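Local coordinates for protein ATP-dependent DNA helicase (PDB 5V9X) that probably uses ATP hydrolysis to move 3'-to-5' along single-stranded DNA and unwind RNA:DNA duplexes, at residues E168-M173 and L207-L212; V140-G145 and V162-P167; Q96-L101 and E180-V185. One frame throughout, in Å; residues are numbered along the deposited sequence.

Contact 1 of 3, residues E168-M173 and L207-L212; sequences ESLFLM and LSLERL. With nucleotides of chain B.
F171 and S208 are the closest backbone neighbours, their CA atoms 5.9 Å apart where the axes of helix segments 168-173 and 207-212 approach to 9.9 Å with their N-to-C directions 36° apart. Both helices belong to the first RecA-like domain of the helicase, and they lie together against its parallel sheet, with L170 and L212 both reaching L101 on strand 100-103. On the sheet side of the pair, methyl meets methyl: L170 CD2 packs on L209 CD2 at 3.9 Å, the two side chains crossing at about a right angle, while the same CD2 also touches S208 CB. Further round, F171 bridges the groove with its ring. Its CG stands opposite the backbone N (chi1 -178°), which swings the ring across toward the second helix. There R211 presents the edge of its guanidinium, NH1 lying 3.2 Å from F171 CE1 with the two planes 85° apart; NH2 is occupied by T175 OG1. S208 OG, already bonded to H204 O, sits at the edge of the phenyl ring. H467 of helix 461-471 meets F171 edge-to-face, tying this groove to a later part of the chain. The other flank of helix 168-173 serves the tracking strand: S169 OG donates a hydrogen bond to OP1 of DC10 of chain B at 2.6 Å, and E168 CB packs on C5' of that nucleotide.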
# COMPACT_ATOMS: atom_id res chain seq x y z
N GLU A 168 -2.89 -14.37 1.66
CA GLU A 168 -1.98 -15.36 1.09
C GLU A 168 -2.20 -16.73 1.72
O GLU A 168 -2.25 -17.75 1.01
CB GLU A 168 -0.53 -14.90 1.29
CG GLU A 168 -0.09 -13.73 0.41
CD GLU A 168 -0.69 -12.40 0.85
OE1 GLU A 168 -1.27 -12.33 1.95
OE2 GLU A 168 -0.58 -11.42 0.08
N SER A 169 -2.33 -16.79 3.04
CA SER A 169 -2.49 -18.08 3.70
C SER A 169 -3.87 -18.67 3.46
O SER A 169 -4.02 -19.89 3.36
CB SER A 169 -2.21 -17.95 5.20
OG SER A 169 -0.82 -17.96 5.45
N LEU A 170 -4.90 -17.82 3.38
CA LEU A 170 -6.21 -18.31 2.97
C LEU A 170 -6.14 -18.98 1.61
O LEU A 170 -6.79 -20.01 1.37
CB LEU A 170 -7.23 -17.17 2.95
CG LEU A 170 -8.64 -17.58 2.50
CD1 LEU A 170 -9.22 -18.60 3.46
CD2 LEU A 170 -9.55 -16.37 2.37
N PHE A 171 -5.34 -18.41 0.70
CA PHE A 171 -5.12 -19.03 -0.60
C PHE A 171 -4.50 -20.41 -0.45
O PHE A 171 -4.88 -21.35 -1.16
CB PHE A 171 -4.23 -18.11 -1.44
CG PHE A 171 -3.95 -18.61 -2.83
CD1 PHE A 171 -4.91 -18.50 -3.82
CD2 PHE A 171 -2.71 -19.15 -3.15
CE1 PHE A 171 -4.65 -18.94 -5.10
CE2 PHE A 171 -2.45 -19.59 -4.43
CZ PHE A 171 -3.42 -19.48 -5.41
N LEU A 172 -3.55 -20.56 0.48
CA LEU A 172 -2.88 -21.85 0.66
C LEU A 172 -3.84 -22.91 1.19
O LEU A 172 -3.83 -24.05 0.71
CB LEU A 172 -1.69 -21.69 1.60
CG LEU A 172 -0.63 -20.68 1.15
CD1 LEU A 172 0.49 -20.56 2.17
CD2 LEU A 172 -0.07 -21.06 -0.21
N MET A 173 -4.67 -22.55 2.16
CA MET A 173 -5.61 -23.51 2.72
C MET A 173 -6.64 -23.94 1.68
O MET A 173 -7.04 -25.10 1.63
CB MET A 173 -6.29 -22.93 3.95
CG MET A 173 -5.33 -22.54 5.05
SD MET A 173 -6.19 -22.00 6.53
CE MET A 173 -7.08 -23.50 6.95
N LEU A 207 -10.81 -13.41 -5.33
CA LEU A 207 -11.05 -14.73 -5.90
C LEU A 207 -11.01 -15.82 -4.84
O LEU A 207 -11.78 -16.78 -4.91
CB LEU A 207 -10.03 -15.02 -7.01
CG LEU A 207 -10.23 -14.24 -8.31
CD1 LEU A 207 -9.17 -14.62 -9.33
CD2 LEU A 207 -11.62 -14.48 -8.86
N SER A 208 -10.10 -15.71 -3.87
CA SER A 208 -10.08 -16.66 -2.76
C SER A 208 -11.44 -16.74 -2.08
O SER A 208 -11.93 -17.84 -1.78
CB SER A 208 -8.99 -16.28 -1.75
OG SER A 208 -7.69 -16.48 -2.28
N LEU A 209 -12.06 -15.59 -1.84
CA LEU A 209 -13.36 -15.57 -1.17
C LEU A 209 -14.45 -16.20 -2.02
O LEU A 209 -15.36 -16.84 -1.48
CB LEU A 209 -13.74 -14.13 -0.80
CG LEU A 209 -12.83 -13.45 0.23
CD1 LEU A 209 -13.30 -12.03 0.51
CD2 LEU A 209 -12.76 -14.26 1.52
N GLU A 210 -14.38 -16.05 -3.35
CA GLU A 210 -15.37 -16.71 -4.20
C GLU A 210 -15.14 -18.21 -4.24
O GLU A 210 -16.10 -18.99 -4.28
CB GLU A 210 -15.33 -16.12 -5.62
CG GLU A 210 -15.92 -14.72 -5.73
CD GLU A 210 -17.39 -14.67 -5.34
OE1 GLU A 210 -17.83 -13.63 -4.80
OE2 GLU A 210 -18.11 -15.67 -5.56
N ARG A 211 -13.87 -18.64 -4.24
CA ARG A 211 -13.58 -20.07 -4.11
C ARG A 211 -14.07 -20.62 -2.78
O ARG A 211 -14.51 -21.77 -2.70
CB ARG A 211 -12.08 -20.31 -4.27
CG ARG A 211 -11.55 -20.03 -5.67
CD ARG A 211 -10.03 -20.07 -5.70
NE ARG A 211 -9.50 -21.32 -5.18
CZ ARG A 211 -8.20 -21.56 -4.99
NH1 ARG A 211 -7.31 -20.63 -5.29
NH2 ARG A 211 -7.80 -22.72 -4.51
N LEU A 212 -14.01 -19.80 -1.72
CA LEU A 212 -14.60 -20.20 -0.45
C LEU A 212 -16.11 -20.40 -0.58
O LEU A 212 -16.63 -21.46 -0.22
CB LEU A 212 -14.30 -19.14 0.62
CG LEU A 212 -14.95 -19.34 1.99
CD1 LEU A 212 -14.35 -20.54 2.71
CD2 LEU A 212 -14.84 -18.09 2.83
P DC B 10 1.72 -15.05 5.27
OP1 DC B 10 0.40 -15.72 5.21
OP2 DC B 10 2.38 -14.82 6.57
O5' DC B 10 2.75 -15.86 4.36
C5' DC B 10 2.33 -16.40 3.13
C4' DC B 10 3.50 -17.07 2.43
O4' DC B 10 4.36 -16.05 1.86
C3' DC B 10 4.39 -17.92 3.34
O3' DC B 10 4.49 -19.22 2.84
C2' DC B 10 5.75 -17.21 3.31
C1' DC B 10 5.69 -16.49 1.97
N1 DC B 10 6.59 -15.31 1.89
C2 DC B 10 7.32 -15.08 0.72
O2 DC B 10 7.19 -15.87 -0.23
N3 DC B 10 8.14 -14.01 0.65
C4 DC B 10 8.25 -13.19 1.70
N4 DC B 10 9.07 -12.14 1.59
C5 DC B 10 7.51 -13.40 2.90
C6 DC B 10 6.71 -14.46 2.95

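Contact 2 of 3, residues V140-G145 and V162-P167; sequences VGVRSG and VLITTP. With nucleotides of chain B.
Three backbone hydrogen bonds zip G141 and R143 onto V162 and I164 in parallel register: G141 N to V162 O (2.9 Å), I164 N to G141 O (2.8 Å) and R143 N to I164 O (2.8 Å), all close to straight. One residue on, a side chain takes over, T165 OG1 donating to R143 O at 2.9 Å. T165 extends this hydroxyl away from its backbone N (chi1 -179°), and it approaches the carbonyl from slightly off its plane. Past the ends of the two strands, the segments bind DNA. G145 N bonds OP2 of DC10 of chain B at 2.9 Å, and T166 OG1 reaches OP1 of the same phosphate while also capping the N-terminus of helix 167-174 through S169 N. Within these two segments the phosphate is held by an amide of one and a hydroxyl of the other. R143 leaves the sheet, its chain bending at chi2 (60°) over L172 and M173, and turns the edge of its guanidinium to DG12 of chain B, with NH2 bonded to OP1. Packing fills the opposite face of the sheet: V140 CG1 meets I164 CD1 at 3.9 Å and V142 CG2 meets I164 CB at 4.0 Å, while V140 and V162 lie side by side. Helix 107-116 covers I164 from this side. Strands 140-143 and 162-165, joined through helix 149-157, form a beta-alpha-beta unit at the margin of the RecA-like sheet, and the T166-P167-E168 sequence at its end is consistent with the DNA-binding motif Ib of superfamily 2 helicases.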
# COMPACT_ATOMS: atom_id res chain seq x y z
N VAL A 140 -9.91 -20.27 19.07
CA VAL A 140 -9.37 -19.21 18.23
C VAL A 140 -7.98 -19.62 17.77
O VAL A 140 -7.11 -19.90 18.60
CB VAL A 140 -9.30 -17.86 18.97
CG1 VAL A 140 -8.77 -16.77 18.04
CG2 VAL A 140 -10.67 -17.47 19.53
N GLY A 141 -7.76 -19.65 16.45
CA GLY A 141 -6.48 -20.02 15.91
C GLY A 141 -5.97 -18.98 14.93
O GLY A 141 -6.74 -18.23 14.33
N VAL A 142 -4.65 -18.95 14.77
CA VAL A 142 -3.98 -18.07 13.82
C VAL A 142 -3.18 -18.93 12.86
O VAL A 142 -2.35 -19.75 13.29
CB VAL A 142 -3.07 -17.05 14.52
CG1 VAL A 142 -2.29 -16.25 13.49
CG2 VAL A 142 -3.89 -16.12 15.38
N ARG A 143 -3.42 -18.74 11.56
CA ARG A 143 -2.66 -19.41 10.51
C ARG A 143 -1.99 -18.34 9.65
O ARG A 143 -2.67 -17.63 8.90
CB ARG A 143 -3.55 -20.32 9.67
CG ARG A 143 -2.90 -20.79 8.38
CD ARG A 143 -1.61 -21.57 8.63
NE ARG A 143 -0.90 -21.83 7.38
CZ ARG A 143 -1.23 -22.78 6.52
NH1 ARG A 143 -2.26 -23.58 6.77
NH2 ARG A 143 -0.52 -22.94 5.41
N SER A 144 -0.67 -18.23 9.77
CA SER A 144 0.12 -17.34 8.93
C SER A 144 1.38 -18.09 8.53
O SER A 144 1.53 -19.28 8.80
CB SER A 144 0.44 -16.03 9.66
OG SER A 144 1.42 -16.24 10.66
N GLY A 145 2.30 -17.38 7.88
CA GLY A 145 3.57 -17.98 7.52
C GLY A 145 4.42 -18.38 8.71
O GLY A 145 5.29 -19.24 8.58
N VAL A 162 -12.85 -19.79 15.38
CA VAL A 162 -12.48 -18.51 14.78
C VAL A 162 -11.09 -18.68 14.18
O VAL A 162 -10.10 -18.82 14.91
CB VAL A 162 -12.50 -17.37 15.80
CG1 VAL A 162 -12.05 -16.07 15.15
CG2 VAL A 162 -13.88 -17.23 16.42
N LEU A 163 -11.01 -18.67 12.86
CA LEU A 163 -9.73 -18.76 12.16
C LEU A 163 -9.28 -17.35 11.76
O LEU A 163 -10.01 -16.64 11.07
CB LEU A 163 -9.82 -19.65 10.92
CG LEU A 163 -8.48 -19.85 10.21
CD1 LEU A 163 -7.51 -20.59 11.12
CD2 LEU A 163 -8.66 -20.58 8.89
N ILE A 164 -8.09 -16.97 12.22
CA ILE A 164 -7.46 -15.71 11.86
C ILE A 164 -6.32 -16.02 10.90
O ILE A 164 -5.51 -16.91 11.17
CB ILE A 164 -6.94 -14.97 13.11
CG1 ILE A 164 -8.10 -14.63 14.04
CG2 ILE A 164 -6.18 -13.73 12.71
CD1 ILE A 164 -7.66 -14.09 15.39
N THR A 165 -6.26 -15.31 9.78
CA THR A 165 -5.27 -15.63 8.76
C THR A 165 -5.05 -14.41 7.87
O THR A 165 -5.60 -13.33 8.11
CB THR A 165 -5.71 -16.85 7.94
OG1 THR A 165 -4.71 -17.15 6.96
CG2 THR A 165 -7.04 -16.57 7.23
N THR A 166 -4.24 -14.59 6.84
CA THR A 166 -3.93 -13.60 5.82
C THR A 166 -4.54 -13.99 4.49
O THR A 166 -4.99 -15.13 4.30
CB THR A 166 -2.40 -13.46 5.67
OG1 THR A 166 -1.84 -14.71 5.26
CG2 THR A 166 -1.77 -13.02 6.98
N PRO A 167 -4.61 -13.06 3.52
CA PRO A 167 -5.09 -13.45 2.19
C PRO A 167 -4.21 -14.51 1.54
O PRO A 167 -4.73 -15.46 0.94
CB PRO A 167 -5.06 -12.13 1.40
CG PRO A 167 -5.15 -11.07 2.44
CD PRO A 167 -4.39 -11.60 3.62
P DC B 10 1.72 -15.05 5.27
OP1 DC B 10 0.40 -15.72 5.21
OP2 DC B 10 2.38 -14.82 6.57
O5' DC B 10 2.75 -15.86 4.36
C5' DC B 10 2.33 -16.40 3.13
C4' DC B 10 3.50 -17.07 2.43
O4' DC B 10 4.36 -16.05 1.86
C3' DC B 10 4.39 -17.92 3.34
O3' DC B 10 4.49 -19.22 2.84
C2' DC B 10 5.75 -17.21 3.31
C1' DC B 10 5.69 -16.49 1.97
N1 DC B 10 6.59 -15.31 1.89
C2 DC B 10 7.32 -15.08 0.72
O2 DC B 10 7.19 -15.87 -0.23
N3 DC B 10 8.14 -14.01 0.65
C4 DC B 10 8.25 -13.19 1.70
N4 DC B 10 9.07 -12.14 1.59
C5 DC B 10 7.51 -13.40 2.90
C6 DC B 10 6.71 -14.46 2.95
P DG B 12 0.87 -25.14 3.24
OP1 DG B 12 -0.43 -24.45 3.40
OP2 DG B 12 1.75 -25.36 4.41
O5' DG B 12 0.58 -26.55 2.56
C5' DG B 12 0.12 -26.59 1.22
C4' DG B 12 0.44 -27.92 0.60
O4' DG B 12 1.88 -28.09 0.55
C3' DG B 12 -0.12 -29.13 1.35
O3' DG B 12 -0.89 -29.92 0.46
C2' DG B 12 1.11 -29.88 1.86
C1' DG B 12 2.22 -29.40 0.93
N9 DG B 12 3.53 -29.35 1.57
C8 DG B 12 3.81 -28.92 2.85
N7 DG B 12 5.08 -28.98 3.15
C5 DG B 12 5.68 -29.47 2.00
C6 DG B 12 7.04 -29.74 1.73
O6 DG B 12 8.01 -29.60 2.48
N1 DG B 12 7.22 -30.23 0.43
C2 DG B 12 6.21 -30.43 -0.48
N2 DG B 12 6.58 -30.91 -1.68
N3 DG B 12 4.93 -30.18 -0.24
C4 DG B 12 4.74 -29.70 1.02

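Contact 3 of 3, residues Q96-L101 and E180-V185; sequences QGTQVL and ETLTSV
T98 meets T181, L182 and V185 where the chain leading into strand 100-103 passes the loop before strand 187-191; the two strands are neighbours in the parallel sheet of the RecA-like fold, so the contact lies at the N-terminal ends of two inner strands. The side chain of T98 starts with CB against T181 O at 3.3 Å, directly beside the place where T98 N donates a backbone hydrogen bond to that same oxygen (3.3 Å, 142° at the hydrogen). From CB the two branches part. T98 OG1 passes 4.1 Å from T181 CB and finds its hydrogen bond at P160 O. With OG1 at chi1 -58°, T98 CG2 is the branch trans to the backbone N and turns inward to apolar company, 4.2 Å from V185 CG2 and 4.3 Å from L182 CD2, with L163 of strand 162-165 also against it. V185 runs alongside T98, pointing the same way; its CG2 rests on T98 O and its CG1 packs on L101 CB. L182 to V185 form a type I beta turn, closed by a weak V185 N to L182 O bond, and the turn brings S184 up to residues 96-101. There S184 OG donates a rather long hydrogen bond (3.2 Å) to Q96 O, though Q96 is poorly ordered. Q99, bent at chi2, brings its NE2 to 3.6 Å from S184 CB.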
# COMPACT_ATOMS: atom_id res chain seq x y z
N GLN A 96 -20.00 -27.34 13.90
CA GLN A 96 -18.76 -28.10 13.95
C GLN A 96 -17.89 -27.82 12.73
O GLN A 96 -18.29 -28.06 11.59
CB GLN A 96 -19.05 -29.59 14.08
CG GLN A 96 -19.07 -30.07 15.52
CD GLN A 96 -17.72 -29.94 16.19
OE1 GLN A 96 -16.68 -30.04 15.54
NE2 GLN A 96 -17.73 -29.70 17.50
N GLY A 97 -16.69 -27.33 12.99
CA GLY A 97 -15.81 -26.79 11.97
C GLY A 97 -15.61 -25.29 12.16
O GLY A 97 -16.23 -24.64 12.99
N THR A 98 -14.69 -24.75 11.36
CA THR A 98 -14.38 -23.33 11.44
C THR A 98 -15.60 -22.51 11.05
O THR A 98 -16.13 -22.64 9.95
CB THR A 98 -13.19 -23.00 10.55
OG1 THR A 98 -12.06 -23.79 10.94
CG2 THR A 98 -12.84 -21.53 10.67
N GLN A 99 -16.05 -21.65 11.97
CA GLN A 99 -17.29 -20.89 11.83
C GLN A 99 -17.07 -19.44 11.41
O GLN A 99 -17.85 -18.91 10.61
CB GLN A 99 -18.08 -20.92 13.14
CG GLN A 99 -18.61 -22.29 13.52
CD GLN A 99 -19.87 -22.66 12.75
OE1 GLN A 99 -20.86 -21.93 12.78
NE2 GLN A 99 -19.83 -23.79 12.06
N VAL A 100 -16.04 -18.79 11.93
CA VAL A 100 -15.73 -17.40 11.62
C VAL A 100 -14.35 -17.34 10.98
O VAL A 100 -13.42 -18.00 11.45
CB VAL A 100 -15.80 -16.51 12.88
CG1 VAL A 100 -15.39 -15.08 12.55
CG2 VAL A 100 -17.20 -16.54 13.48
N LEU A 101 -14.22 -16.55 9.92
CA LEU A 101 -12.95 -16.37 9.22
C LEU A 101 -12.61 -14.89 9.22
O LEU A 101 -13.28 -14.09 8.56
CB LEU A 101 -13.02 -16.92 7.80
CG LEU A 101 -11.73 -16.78 6.98
CD1 LEU A 101 -10.61 -17.62 7.58
CD2 LEU A 101 -11.96 -17.16 5.52
N GLU A 180 -11.07 -28.35 3.76
CA GLU A 180 -12.18 -29.11 4.31
C GLU A 180 -12.63 -28.57 5.66
O GLU A 180 -13.76 -28.83 6.08
CB GLU A 180 -11.81 -30.59 4.43
CG GLU A 180 -12.95 -31.54 4.14
CD GLU A 180 -13.19 -31.74 2.65
OE1 GLU A 180 -12.19 -31.84 1.91
OE2 GLU A 180 -14.36 -31.81 2.23
N THR A 181 -11.77 -27.84 6.36
CA THR A 181 -12.16 -27.20 7.61
C THR A 181 -12.93 -25.91 7.40
O THR A 181 -13.51 -25.39 8.36
CB THR A 181 -10.93 -26.92 8.48
OG1 THR A 181 -10.09 -25.96 7.82
CG2 THR A 181 -10.15 -28.20 8.73
N LEU A 182 -12.96 -25.39 6.18
CA LEU A 182 -13.64 -24.13 5.88
C LEU A 182 -15.03 -24.33 5.30
O LEU A 182 -15.67 -23.34 4.92
CB LEU A 182 -12.79 -23.30 4.92
CG LEU A 182 -11.37 -22.98 5.37
CD1 LEU A 182 -10.60 -22.24 4.29
CD2 LEU A 182 -11.38 -22.19 6.67
N THR A 183 -15.53 -25.56 5.24
CA THR A 183 -16.83 -25.82 4.62
C THR A 183 -18.00 -25.34 5.47
O THR A 183 -19.12 -25.28 4.95
CB THR A 183 -17.00 -27.31 4.32
OG1 THR A 183 -16.90 -28.06 5.53
CG2 THR A 183 -15.93 -27.79 3.35
N SER A 184 -17.78 -24.99 6.73
CA SER A 184 -18.86 -24.54 7.61
C SER A 184 -18.82 -23.05 7.89
O SER A 184 -19.63 -22.56 8.68
CB SER A 184 -18.82 -25.31 8.94
OG SER A 184 -19.03 -26.70 8.74
N VAL A 185 -17.90 -22.31 7.26
CA VAL A 185 -17.74 -20.89 7.55
C VAL A 185 -19.03 -20.15 7.25
O VAL A 185 -19.59 -20.26 6.16
CB VAL A 185 -16.56 -20.31 6.76
CG1 VAL A 185 -16.60 -18.79 6.79
CG2 VAL A 185 -15.24 -20.82 7.31

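Overall arrangement
The three contacts belong to one RecA-like domain, centres 12 to 13 Å apart. Contacts 2 and 3 share its sheet: strand 162-165 adjoins strand 100-103, and L163 N probably hydrogen-bonds V100 O at 2.9 Å. Helix 167-174 of contact 1 follows strand 162-165 and packs against the sheet: M173 SD meets L163 CD2 at 3.7 Å, and L170 CD1 lies equally close to L101 CD2 of contact 3. Contacts 1 and 2 share the phosphate of DC10 of chain B, S169 and T166 both bonding OP1 and G145 bonding OP2. Contact 3 stands back, its nearest atom about 9 Å from the nucleic acid. The I164 side chain is about 12 Å from a bound magnesium ion.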